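Local structure of heme oxygenase 1 (Synechocystis sp., 1WE1) at residues Val106-Val109 / Arg110-Ala114. The protein probably opens the heme ring with reduced hemoprotein reductase and oxygen, releasing iron and carbon monoxide and yielding biliverdin, from which the chromophores of the photosynthetic antennae are made. Sequence-based numbering, arbitrary orientation.
Sequences VDRV and RQVAA
Arg108 meets Val112 one turn further along helix 100-115, and the same i to i+4 spacing sets the backbone bonds here. Four carbonyls in succession accept: Val106 O from Arg110 N (3.1 Å), Asp107 O from Gln111 N (3.0 Å), Arg108 O from Val112 N (2.9 Å) and Val109 O from Ala113 N (3.0 Å). The third is the straightest, with an N-H...O angle of 172°; the last bends to 144°.

Among apolar contacts, the methylene CD of Arg108 lies 3.7 Å from Val112 CG2, the two side chains crossing at a slant. In Arg108 a chi1 of 169° puts CG anti to the backbone N, and the bend at chi2 brings CD beside the methyl; a further bend at chi3 turns the rest of the chain. On another side, Val106 CG1 approaches Arg110 CG more loosely, at 4.5 Å. Branched, apolar Val112 suits its buried place against Leu119 and Leu120, as small Ala113 does beside Glu56.

The polar ends reach past this helix. Arg108 NH2 forms salt bridges with Glu191 and Asp194 of helix 182-205, and Arg110 NE forms one with Glu56 of helix 36-59. Arg108 thus serves twice, its methylene packing along its own helix; both guanidinium groups tie that helix to neighbours in the all-helical heme oxygenase fold.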
# COMPACT_ATOMS: atom_id res chain seq x y z
N VAL A 106 0.23 -0.41 11.41
CA VAL A 106 -1.11 -0.10 11.90
C VAL A 106 -1.04 0.82 13.11
O VAL A 106 -1.85 1.74 13.25
CB VAL A 106 -1.86 -1.39 12.33
CG1 VAL A 106 -3.06 -1.04 13.23
CG2 VAL A 106 -2.33 -2.14 11.12
N ASP A 107 -0.07 0.55 13.98
CA ASP A 107 0.13 1.33 15.20
C ASP A 107 0.40 2.80 14.88
O ASP A 107 -0.17 3.69 15.50
CB ASP A 107 1.29 0.75 16.02
CG ASP A 107 0.90 -0.50 16.80
OD1 ASP A 107 1.80 -1.16 17.35
OD2 ASP A 107 -0.31 -0.83 16.87
N ARG A 108 1.27 3.05 13.90
CA ARG A 108 1.58 4.42 13.52
C ARG A 108 0.35 5.16 12.98
O ARG A 108 0.11 6.31 13.33
CB ARG A 108 2.69 4.45 12.47
CG ARG A 108 2.87 5.84 11.85
CD ARG A 108 3.25 6.88 12.90
NE ARG A 108 4.54 6.56 13.48
CZ ARG A 108 5.71 6.93 12.97
NH1 ARG A 108 6.84 6.57 13.57
NH2 ARG A 108 5.76 7.69 11.88
N VAL A 109 -0.43 4.49 12.13
CA VAL A 109 -1.63 5.11 11.55
C VAL A 109 -2.55 5.58 12.67
O VAL A 109 -3.02 6.72 12.67
CB VAL A 109 -2.40 4.10 10.65
CG1 VAL A 109 -3.71 4.71 10.17
CG2 VAL A 109 -1.54 3.70 9.47
N ARG A 110 -2.80 4.69 13.62
CA ARG A 110 -3.67 4.98 14.75
C ARG A 110 -3.13 6.10 15.62
O ARG A 110 -3.90 6.93 16.12
CB ARG A 110 -3.86 3.70 15.58
CG ARG A 110 -4.81 2.70 14.92
CD ARG A 110 -6.19 3.33 14.79
NE ARG A 110 -7.13 2.58 13.96
CZ ARG A 110 -7.45 1.30 14.13
NH1 ARG A 110 -6.90 0.60 15.11
NH2 ARG A 110 -8.34 0.73 13.33
N GLN A 111 -1.82 6.12 15.81
CA GLN A 111 -1.18 7.13 16.64
C GLN A 111 -1.36 8.49 15.98
O GLN A 111 -1.87 9.44 16.58
CB GLN A 111 0.32 6.83 16.78
CG GLN A 111 0.93 7.26 18.10
CD GLN A 111 0.40 8.60 18.59
OE1 GLN A 111 -0.39 8.66 19.54
NE2 GLN A 111 0.84 9.67 17.95
N VAL A 112 -0.91 8.58 14.74
CA VAL A 112 -1.00 9.81 13.98
C VAL A 112 -2.43 10.33 13.97
O VAL A 112 -2.65 11.54 14.01
CB VAL A 112 -0.48 9.57 12.55
CG1 VAL A 112 -1.21 10.46 11.56
CG2 VAL A 112 1.02 9.84 12.50
N ALA A 113 -3.41 9.43 13.93
CA ALA A 113 -4.80 9.85 13.90
C ALA A 113 -5.28 10.49 15.21
O ALA A 113 -6.30 11.17 15.23
CB ALA A 113 -5.71 8.68 13.53
N ALA A 114 -4.56 10.27 16.30
CA ALA A 114 -4.97 10.83 17.60
C ALA A 114 -4.32 12.18 17.94
O ALA A 114 -4.93 13.01 18.64
CB ALA A 114 -4.69 9.83 18.72